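PDB 5FQ0: KDGF from Halomonas sp., which probably converts unsaturated uronate monomers released from pectin or alginate into linear keto sugars, using a metal-binding cupin fold. Local coordinates for residues H48-D54 with A83-H89; Y58-F64 with L94-V100. One frame throughout, in Å; residues are numbered along the deposited sequence.

Both interactions join parts of the same cupin barrel, with centres about 21 Å apart and on opposite sides of the chain's centre. Interaction 1 pairs two loops that bring the three nickel-binding histidines together; Gln55, just after Asp54, adds a fourth protein ligand, and a citrate, probably from the crystallisation liquor, lies about 3 Å from the His50 side chain (nearest atoms). Interaction 2 lies farther along the chain: strand 54-61 runs from the metal loop down to the bulge beside Leu99, and strand 89-93 leads from His89 to Leu94. The nearest side-chain atom of Val100 is about 10 Å from the nickel, so interaction 2 lies away from the ion, where strands 54-61 and 98-105 meet.

Interaction 1 of 2, residues H48-D54 with A83-H89; sequences HQHERHD and APHHTMH. With NI (nickel (II) ion), chain H.
His48 and His89 turn their rings obliquely to each other, planes 59° apart, and both point NE2 at the nickel ion, His48 NE2 at 2.2 Å and His89 NE2 at 2.1 Å. In each, CG lies between the backbone N and the carbonyl carbon (chi1 63° and 59°), which brings the rings together at the ion. The His50 and His89 side chains cross at about a right angle, with His50 CD2 at the edge of the His89 ring, and His50 NE2 binds the nickel at 2.1 Å. Thr87 O accepts from His89 ND1 at 2.9 Å, in the ring plane, fixing the rotation of His89; Thr46 O does the same for His48 ND1. Mutual backbone bonds pair His48 with His89, and His86 N donates to His50 O at 2.7 Å. Asp54 OD1 uses its anti lone pair to take His85 N at 2.9 Å, and OD2 bonds a polar side chain of a neighbouring subunit. With an alanine here, His85 N and that side chain would probably lose their partner. His48 ending strand 44-48, His50 in the following loop and His89 starting strand 89-93, completed by Gln55, form the metal site characteristic of cupins.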
ATOM      1  N   HIS B  48      -0.660 -19.867  -1.751  1.00 31.02           N
ATOM      2  CA  HIS B  48      -1.468 -19.878  -2.960  1.00 27.41           C
ATOM      3  C   HIS B  48      -0.721 -18.990  -3.977  1.00 26.66           C
ATOM      4  O   HIS B  48       0.270 -18.315  -3.645  1.00 28.49           O
ATOM      5  CB  HIS B  48      -2.861 -19.314  -2.651  1.00 28.29           C
ATOM      6  CG  HIS B  48      -2.815 -17.875  -2.224  1.00 30.80           C
ATOM      7  ND1 HIS B  48      -2.384 -17.492  -0.972  1.00 29.43           N
ATOM      8  CD2 HIS B  48      -3.023 -16.729  -2.916  1.00 28.53           C
ATOM      9  CE1 HIS B  48      -2.402 -16.174  -0.886  1.00 29.70           C
ATOM     10  NE2 HIS B  48      -2.775 -15.688  -2.053  1.00 29.98           N
ATOM     11  N   GLN B  49      -1.201 -19.015  -5.212  1.00 28.22           N
ATOM     12  CA  GLN B  49      -0.647 -18.265  -6.346  1.00 29.24           C
ATOM     13  C   GLN B  49      -1.815 -17.561  -6.957  1.00 26.52           C
ATOM     14  O   GLN B  49      -2.940 -18.074  -6.888  1.00 28.29           O
ATOM     15  CB  GLN B  49      -0.225 -19.225  -7.456  1.00 33.37           C
ATOM     16  CG  GLN B  49       1.087 -19.923  -7.288  1.00 40.42           C
ATOM     17  CD  GLN B  49       1.579 -20.512  -8.596  1.00 39.57           C
ATOM     18  OE1 GLN B  49       0.824 -20.597  -9.564  1.00 37.24           O
ATOM     19  NE2 GLN B  49       2.863 -20.888  -8.639  1.00 40.07           N
ATOM     20  N   HIS B  50      -1.570 -16.425  -7.599  1.00 24.97           N
ATOM     21  CA  HIS B  50      -2.581 -15.862  -8.467  1.00 26.20           C
ATOM     22  C   HIS B  50      -2.186 -16.030  -9.927  1.00 25.80           C
ATOM     23  O   HIS B  50      -1.097 -15.639 -10.318  1.00 26.34           O
ATOM     24  CB  HIS B  50      -2.847 -14.401  -8.108  1.00 24.33           C
ATOM     25  CG  HIS B  50      -3.107 -14.213  -6.651  1.00 23.57           C
ATOM     26  ND1 HIS B  50      -4.268 -14.647  -6.047  1.00 23.77           N
ATOM     27  CD2 HIS B  50      -2.328 -13.704  -5.666  1.00 22.16           C
ATOM     28  CE1 HIS B  50      -4.205 -14.382  -4.753  1.00 22.60           C
ATOM     29  NE2 HIS B  50      -3.041 -13.800  -4.502  1.00 21.11           N
ATOM     30  N   GLU B  51      -3.077 -16.631 -10.708  1.00 27.52           N
ATOM     31  CA  GLU B  51      -2.887 -16.770 -12.161  1.00 29.75           C
ATOM     32  C   GLU B  51      -2.779 -15.392 -12.829  1.00 29.93           C
ATOM     33  O   GLU B  51      -1.964 -15.192 -13.731  1.00 31.59           O
ATOM     34  CB  GLU B  51      -4.064 -17.571 -12.743  1.00 34.91           C
ATOM     35  CG  GLU B  51      -4.247 -17.507 -14.255  1.00 45.37           C
ATOM     36  CD  GLU B  51      -3.378 -18.523 -14.968  1.00 55.09           C
ATOM     37  OE1 GLU B  51      -3.637 -19.731 -14.771  1.00 63.03           O
ATOM     38  OE2 GLU B  51      -2.436 -18.129 -15.708  1.00 57.61           O
ATOM     39  N   ARG B  52      -3.594 -14.436 -12.378  1.00 28.20           N
ATOM     40  CA  ARG B  52      -3.768 -13.175 -13.114  1.00 27.52           C
ATOM     41  C   ARG B  52      -3.374 -11.892 -12.388  1.00 28.33           C
ATOM     42  O   ARG B  52      -3.467 -10.807 -12.988  1.00 29.84           O
ATOM     43  CB  ARG B  52      -5.241 -13.001 -13.564  1.00 27.26           C
ATOM     44  CG  ARG B  52      -5.769 -14.022 -14.567  1.00 31.76           C
ATOM     45  CD  ARG B  52      -4.895 -14.126 -15.823  1.00 29.70           C
ATOM     46  NE  ARG B  52      -4.814 -12.859 -16.544  1.00 28.36           N
ATOM     47  CZ  ARG B  52      -4.351 -12.699 -17.791  1.00 27.22           C
ATOM     48  NH1 ARG B  52      -3.918 -13.732 -18.505  1.00 25.01           N
ATOM     49  NH2 ARG B  52      -4.302 -11.477 -18.325  1.00 26.46           N
ATOM     50  N   HIS B  53      -3.030 -11.965 -11.101  1.00 25.61           N
ATOM     51  CA  HIS B  53      -2.792 -10.720 -10.331  1.00 23.57           C
ATOM     52  C   HIS B  53      -1.385 -10.648  -9.734  1.00 22.03           C
ATOM     53  O   HIS B  53      -0.908 -11.634  -9.127  1.00 22.50           O
ATOM     54  CB  HIS B  53      -3.828 -10.613  -9.193  1.00 21.80           C
ATOM     55  CG  HIS B  53      -5.250 -10.576  -9.659  1.00 23.66           C
ATOM     56  ND1 HIS B  53      -5.983 -11.712  -9.938  1.00 23.64           N
ATOM     57  CD2 HIS B  53      -6.088  -9.528  -9.851  1.00 23.41           C
ATOM     58  CE1 HIS B  53      -7.205 -11.369 -10.291  1.00 24.33           C
ATOM     59  NE2 HIS B  53      -7.297 -10.047 -10.243  1.00 25.48           N
ATOM     60  N   ASP B  54      -0.719  -9.500  -9.878  1.00 20.77           N
ATOM     61  CA  ASP B  54       0.496  -9.238  -9.094  1.00 21.41           C
ATOM     62  C   ASP B  54       0.012  -8.779  -7.714  1.00 24.09           C
ATOM     63  O   ASP B  54      -1.075  -8.208  -7.595  1.00 26.18           O
ATOM     64  CB  ASP B  54       1.369  -8.119  -9.704  1.00 20.96           C
ATOM     65  CG  ASP B  54       1.947  -8.478 -11.078  1.00 21.91           C
ATOM     66  OD1 ASP B  54       2.220  -9.680 -11.327  1.00 20.27           O
ATOM     67  OD2 ASP B  54       2.212  -7.552 -11.874  1.00 21.10           O
ATOM     68  N   ALA B  83       4.845 -10.486  -4.736  1.00 19.42           N
ATOM     69  CA  ALA B  83       4.590 -11.731  -5.448  1.00 21.21           C
ATOM     70  C   ALA B  83       3.986 -11.531  -6.841  1.00 21.69           C
ATOM     71  O   ALA B  83       2.746 -11.415  -6.969  1.00 23.28           O
ATOM     72  CB  ALA B  83       3.664 -12.642  -4.628  1.00 19.88           C
ATOM     73  N   PRO B  84       4.831 -11.554  -7.893  1.00 21.03           N
ATOM     74  CA  PRO B  84       4.274 -11.421  -9.259  1.00 21.55           C
ATOM     75  C   PRO B  84       3.267 -12.558  -9.494  1.00 22.12           C
ATOM     76  O   PRO B  84       3.325 -13.571  -8.782  1.00 23.59           O
ATOM     77  CB  PRO B  84       5.506 -11.579 -10.186  1.00 21.33           C
ATOM     78  CG  PRO B  84       6.725 -11.434  -9.305  1.00 22.47           C
ATOM     79  CD  PRO B  84       6.303 -11.730  -7.872  1.00 20.37           C
ATOM     80  N   HIS B  85       2.363 -12.426 -10.458  1.00 22.85           N
ATOM     81  CA  HIS B  85       1.425 -13.515 -10.711  1.00 23.32           C
ATOM     82  C   HIS B  85       2.185 -14.838 -10.948  1.00 25.13           C
ATOM     83  O   HIS B  85       3.355 -14.823 -11.381  1.00 23.02           O
ATOM     84  CB  HIS B  85       0.383 -13.182 -11.819  1.00 22.64           C
ATOM     85  CG  HIS B  85       0.964 -12.745 -13.140  1.00 23.56           C
ATOM     86  ND1 HIS B  85       1.701 -13.584 -13.955  1.00 24.21           N
ATOM     87  CD2 HIS B  85       0.853 -11.573 -13.818  1.00 23.72           C
ATOM     88  CE1 HIS B  85       2.025 -12.947 -15.068  1.00 23.66           C
ATOM     89  NE2 HIS B  85       1.539 -11.719 -15.004  1.00 22.88           N
ATOM     90  N   HIS B  86       1.549 -15.963 -10.605  1.00 25.68           N
ATOM     91  CA  HIS B  86       2.228 -17.273 -10.596  1.00 30.04           C
ATOM     92  C   HIS B  86       3.335 -17.474  -9.543  1.00 31.66           C
ATOM     93  O   HIS B  86       4.197 -18.344  -9.734  1.00 31.42           O
ATOM     94  CB  HIS B  86       2.790 -17.624 -12.001  1.00 31.41           C
ATOM     95  CG  HIS B  86       1.727 -17.806 -13.022  1.00 31.89           C
ATOM     96  ND1 HIS B  86       1.162 -16.745 -13.697  1.00 33.25           N
ATOM     97  CD2 HIS B  86       1.067 -18.917 -13.432  1.00 32.34           C
ATOM     98  CE1 HIS B  86       0.227 -17.200 -14.513  1.00 35.42           C
ATOM     99  NE2 HIS B  86       0.138 -18.512 -14.357  1.00 33.96           N
ATOM    100  N   THR B  87       3.349 -16.666  -8.476  1.00 31.03           N
ATOM    101  CA  THR B  87       4.345 -16.820  -7.393  1.00 28.72           C
ATOM    102  C   THR B  87       3.577 -17.254  -6.126  1.00 30.44           C
ATOM    103  O   THR B  87       2.592 -16.614  -5.716  1.00 28.35           O
ATOM    104  CB  THR B  87       5.212 -15.551  -7.142  1.00 29.62           C
ATOM    105  OG1 THR B  87       5.816 -15.124  -8.359  1.00 29.87           O
ATOM    106  CG2 THR B  87       6.357 -15.793  -6.140  1.00 28.65           C
ATOM    107  N   MET B  88       4.004 -18.376  -5.557  1.00 27.14           N
ATOM    108  CA  MET B  88       3.428 -18.907  -4.336  1.00 27.08           C
ATOM    109  C   MET B  88       3.788 -18.040  -3.157  1.00 25.00           C
ATOM    110  O   MET B  88       4.952 -17.690  -2.957  1.00 24.60           O
ATOM    111  CB  MET B  88       3.967 -20.324  -4.064  1.00 31.00           C
ATOM    112  CG  MET B  88       3.382 -21.396  -4.980  1.00 32.34           C
ATOM    113  SD  MET B  88       1.619 -21.675  -4.715  1.00 39.47           S
ATOM    114  CE  MET B  88       1.682 -21.951  -2.956  1.00 36.56           C
ATOM    115  N   HIS B  89       2.795 -17.722  -2.346  1.00 22.87           N
ATOM    116  CA  HIS B  89       3.039 -16.897  -1.186  1.00 22.31           C
ATOM    117  C   HIS B  89       1.978 -17.249  -0.153  1.00 23.45           C
ATOM    118  O   HIS B  89       0.888 -17.738  -0.497  1.00 25.63           O
ATOM    119  CB  HIS B  89       3.008 -15.390  -1.557  1.00 20.73           C
ATOM    120  CG  HIS B  89       1.711 -14.936  -2.163  1.00 20.96           C
ATOM    121  ND1 HIS B  89       1.339 -15.247  -3.460  1.00 20.82           N
ATOM    122  CD2 HIS B  89       0.689 -14.225  -1.639  1.00 19.70           C
ATOM    123  CE1 HIS B  89       0.137 -14.755  -3.699  1.00 21.87           C
ATOM    124  NE2 HIS B  89      -0.264 -14.094  -2.623  1.00 20.74           N
TER
HETATM  125 NI    NI H1113      -2.307 -13.610  -2.561  1.00 25.72          NI
HETATM  126  O   HOH W   1       0.921 -15.320  -7.340  1.00 21.67           O
HETATM  127  O   HOH W   2       0.437 -12.674  -7.079  1.00 20.42           O

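Interaction 2 of 2, residues Y58-F64 with L94-V100; sequences YVVQGAF and LEPDSLV
Gln61 directs its side chain away from its own backbone N (chi1 -172°) and runs on extended, side by side with Leu99, until its amide NE2 reaches Asp97 O at 3.0 Å. That bond is nearly straight at 166° and lies in the carbonyl plane of Asp97 and close to the amide plane of Gln61, which fixes the rotation of the amide. Phe64 places CG beside its backbone N (chi1 -65°), and the ring swings back toward strand 98-100, its CZ 3.7 Å from Val100 CG1 and also against Ser98 CB; Phe39 meets the same ring edge-to-face. The Val60 and Leu99 side chains cross obliquely, Val60 CG2 packing on Leu99 CB. The backbone here forms a classic beta bulge in the cupin barrel: Val60 and Gln61 both face Leu99, whose O takes Val60 N at 3.0 Å and Gln61 N, weakly, at 3.4 Å. Leu99 N returns a bond to Gln61 O at 2.8 Å. Beyond the bulge the chain turns at Gly62, which has a positive phi and where a CB would collide with Ser98 OG. That hydroxyl is gripped twice, donating to Glu95 O at 2.7 Å and accepting a weak bond from Ala63 N at 3.3 Å. A water spans Gly62 O and Glu95 OE2. Farther along, Leu94 N donates to Ala63 O at 2.8 Å, and the Leu94 side chain rests against Ala63 CB and the Phe64 backbone.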
ATOM      1  N   TYR B  58       2.249  -4.951   2.108  1.00 20.55           N
ATOM      2  CA  TYR B  58       2.994  -3.990   2.884  1.00 20.03           C
ATOM      3  C   TYR B  58       2.530  -4.048   4.355  1.00 20.41           C
ATOM      4  O   TYR B  58       1.325  -3.866   4.640  1.00 21.89           O
ATOM      5  CB  TYR B  58       2.761  -2.601   2.304  1.00 22.63           C
ATOM      6  CG  TYR B  58       3.570  -1.541   3.026  1.00 25.09           C
ATOM      7  CD1 TYR B  58       3.064  -0.899   4.169  1.00 28.90           C
ATOM      8  CD2 TYR B  58       4.838  -1.201   2.585  1.00 25.04           C
ATOM      9  CE1 TYR B  58       3.805   0.062   4.834  1.00 27.36           C
ATOM     10  CE2 TYR B  58       5.571  -0.224   3.220  1.00 26.08           C
ATOM     11  CZ  TYR B  58       5.055   0.388   4.343  1.00 27.73           C
ATOM     12  OH  TYR B  58       5.808   1.328   4.989  1.00 29.72           O
ATOM     13  N   VAL B  59       3.467  -4.313   5.273  1.00 19.21           N
ATOM     14  CA  VAL B  59       3.152  -4.542   6.684  1.00 18.66           C
ATOM     15  C   VAL B  59       3.061  -3.198   7.397  1.00 19.82           C
ATOM     16  O   VAL B  59       4.010  -2.360   7.397  1.00 18.35           O
ATOM     17  CB  VAL B  59       4.162  -5.474   7.417  1.00 18.76           C
ATOM     18  CG1 VAL B  59       3.769  -5.635   8.895  1.00 17.95           C
ATOM     19  CG2 VAL B  59       4.258  -6.832   6.695  1.00 19.62           C
ATOM     20  N   VAL B  60       1.915  -2.975   8.014  1.00 19.82           N
ATOM     21  CA  VAL B  60       1.770  -1.705   8.750  1.00 22.50           C
ATOM     22  C   VAL B  60       1.660  -1.835  10.276  1.00 22.44           C
ATOM     23  O   VAL B  60       1.914  -0.861  10.971  1.00 23.27           O
ATOM     24  CB  VAL B  60       0.655  -0.803   8.213  1.00 24.44           C
ATOM     25  CG1 VAL B  60       0.711  -0.650   6.699  1.00 23.92           C
ATOM     26  CG2 VAL B  60      -0.715  -1.241   8.668  1.00 24.89           C
ATOM     27  N   GLN B  61       1.297  -3.010  10.783  1.00 21.13           N
ATOM     28  CA  GLN B  61       1.169  -3.236  12.241  1.00 23.82           C
ATOM     29  C   GLN B  61       1.386  -4.726  12.554  1.00 24.02           C
ATOM     30  O   GLN B  61       1.030  -5.593  11.745  1.00 23.59           O
ATOM     31  CB  GLN B  61      -0.205  -2.743  12.765  1.00 22.20           C
ATOM     32  CG  GLN B  61      -0.377  -2.754  14.285  1.00 27.08           C
ATOM     33  CD  GLN B  61      -1.705  -2.111  14.706  1.00 30.47           C
ATOM     34  OE1 GLN B  61      -1.787  -0.889  14.806  1.00 32.71           O
ATOM     35  NE2 GLN B  61      -2.756  -2.926  14.904  1.00 27.48           N
ATOM     36  N   GLY B  62       1.960  -5.007  13.727  1.00 24.30           N
ATOM     37  CA  GLY B  62       2.225  -6.383  14.167  1.00 24.61           C
ATOM     38  C   GLY B  62       3.411  -6.931  13.385  1.00 25.45           C
ATOM     39  O   GLY B  62       4.365  -6.206  13.132  1.00 26.75           O
ATOM     40  N   ALA B  63       3.309  -8.199  12.974  1.00 25.68           N
ATOM     41  CA  ALA B  63       4.391  -8.940  12.337  1.00 24.12           C
ATOM     42  C   ALA B  63       3.813 -10.200  11.718  1.00 22.73           C
ATOM     43  O   ALA B  63       2.786 -10.730  12.190  1.00 24.77           O
ATOM     44  CB  ALA B  63       5.491  -9.286  13.348  1.00 25.22           C
ATOM     45  N   PHE B  64       4.449 -10.634  10.631  1.00 22.25           N
ATOM     46  CA  PHE B  64       4.071 -11.851   9.890  1.00 22.23           C
ATOM     47  C   PHE B  64       5.314 -12.655   9.543  1.00 24.17           C
ATOM     48  O   PHE B  64       6.367 -12.065   9.230  1.00 22.43           O
ATOM     49  CB  PHE B  64       3.441 -11.482   8.533  1.00 21.41           C
ATOM     50  CG  PHE B  64       2.134 -10.758   8.642  1.00 19.32           C
ATOM     51  CD1 PHE B  64       2.093  -9.372   8.855  1.00 18.82           C
ATOM     52  CD2 PHE B  64       0.945 -11.454   8.539  1.00 17.39           C
ATOM     53  CE1 PHE B  64       0.859  -8.713   8.956  1.00 17.73           C
ATOM     54  CE2 PHE B  64      -0.281 -10.808   8.640  1.00 18.26           C
ATOM     55  CZ  PHE B  64      -0.333  -9.438   8.825  1.00 17.68           C
ATOM     56  N   LEU B  94       2.069 -13.094  13.438  1.00 24.18           N
ATOM     57  CA  LEU B  94       2.800 -13.363  14.700  1.00 25.08           C
ATOM     58  C   LEU B  94       2.236 -12.604  15.940  1.00 25.53           C
ATOM     59  O   LEU B  94       2.628 -12.906  17.064  1.00 24.96           O
ATOM     60  CB  LEU B  94       4.331 -13.093  14.524  1.00 23.74           C
ATOM     61  CG  LEU B  94       4.906 -13.759  13.245  1.00 23.77           C
ATOM     62  CD1 LEU B  94       6.332 -13.375  12.901  1.00 23.26           C
ATOM     63  CD2 LEU B  94       4.774 -15.270  13.370  1.00 25.15           C
ATOM     64  N   GLU B  95       1.342 -11.628  15.742  1.00 23.36           N
ATOM     65  CA  GLU B  95       0.841 -10.750  16.852  1.00 22.89           C
ATOM     66  C   GLU B  95      -0.640 -10.478  16.659  1.00 22.81           C
ATOM     67  O   GLU B  95      -1.119 -10.511  15.520  1.00 24.43           O
ATOM     68  CB  GLU B  95       1.555  -9.384  16.876  1.00 24.21           C
ATOM     69  CG  GLU B  95       3.044  -9.433  17.131  1.00 29.30           C
ATOM     70  CD  GLU B  95       3.641  -8.051  17.312  1.00 33.27           C
ATOM     71  OE1 GLU B  95       2.897  -7.028  17.363  1.00 35.71           O
ATOM     72  OE2 GLU B  95       4.877  -7.998  17.414  1.00 39.15           O
ATOM     73  N   PRO B  96      -1.375 -10.203  17.744  1.00 22.34           N
ATOM     74  CA  PRO B  96      -2.785  -9.866  17.597  1.00 22.15           C
ATOM     75  C   PRO B  96      -2.904  -8.589  16.749  1.00 23.33           C
ATOM     76  O   PRO B  96      -1.968  -7.762  16.723  1.00 21.40           O
ATOM     77  CB  PRO B  96      -3.224  -9.576  19.029  1.00 23.48           C
ATOM     78  CG  PRO B  96      -2.264 -10.377  19.872  1.00 25.40           C
ATOM     79  CD  PRO B  96      -0.960 -10.201  19.157  1.00 24.70           C
ATOM     80  N   ASP B  97      -4.032  -8.443  16.065  1.00 21.76           N
ATOM     81  CA  ASP B  97      -4.239  -7.269  15.209  1.00 22.54           C
ATOM     82  C   ASP B  97      -3.031  -6.957  14.314  1.00 21.05           C
ATOM     83  O   ASP B  97      -2.636  -5.800  14.205  1.00 19.99           O
ATOM     84  CB  ASP B  97      -4.563  -6.055  16.096  1.00 23.11           C
ATOM     85  CG  ASP B  97      -5.876  -6.226  16.872  1.00 23.17           C
ATOM     86  OD1 ASP B  97      -6.712  -7.060  16.489  1.00 20.92           O
ATOM     87  OD2 ASP B  97      -6.045  -5.526  17.886  1.00 23.90           O
ATOM     88  N   SER B  98      -2.420  -7.976  13.690  1.00 21.20           N
ATOM     89  CA  SER B  98      -1.363  -7.686  12.731  1.00 21.06           C
ATOM     90  C   SER B  98      -2.048  -7.181  11.428  1.00 21.02           C
ATOM     91  O   SER B  98      -3.021  -7.781  10.971  1.00 20.23           O
ATOM     92  CB  SER B  98      -0.525  -8.926  12.446  1.00 21.88           C
ATOM     93  OG  SER B  98       0.239  -9.267  13.590  1.00 24.49           O
ATOM     94  N   LEU B  99      -1.556  -6.077  10.864  1.00 20.10           N
ATOM     95  CA  LEU B  99      -2.194  -5.477   9.680  1.00 20.27           C
ATOM     96  C   LEU B  99      -1.274  -5.506   8.482  1.00 19.46           C
ATOM     97  O   LEU B  99      -0.108  -5.141   8.588  1.00 19.37           O
ATOM     98  CB  LEU B  99      -2.591  -4.010   9.961  1.00 21.27           C
ATOM     99  CG  LEU B  99      -3.554  -3.745  11.124  1.00 20.98           C
ATOM    100  CD1 LEU B  99      -3.739  -2.222  11.316  1.00 23.44           C
ATOM    101  CD2 LEU B  99      -4.878  -4.388  10.813  1.00 21.52           C
ATOM    102  N   VAL B 100      -1.802  -5.943   7.340  1.00 19.44           N
ATOM    103  CA  VAL B 100      -1.034  -5.894   6.090  1.00 18.41           C
ATOM    104  C   VAL B 100      -1.932  -5.228   5.031  1.00 19.76           C
ATOM    105  O   VAL B 100      -3.138  -5.487   4.949  1.00 20.20           O
ATOM    106  CB  VAL B 100      -0.492  -7.305   5.668  1.00 18.02           C
ATOM    107  CG1 VAL B 100      -1.627  -8.341   5.525  1.00 16.71           C
ATOM    108  CG2 VAL B 100       0.383  -7.243   4.402  1.00 17.04           C
TER
HETATM  109  O   HOH W   3       5.755  -5.762  15.317  1.00 35.51           O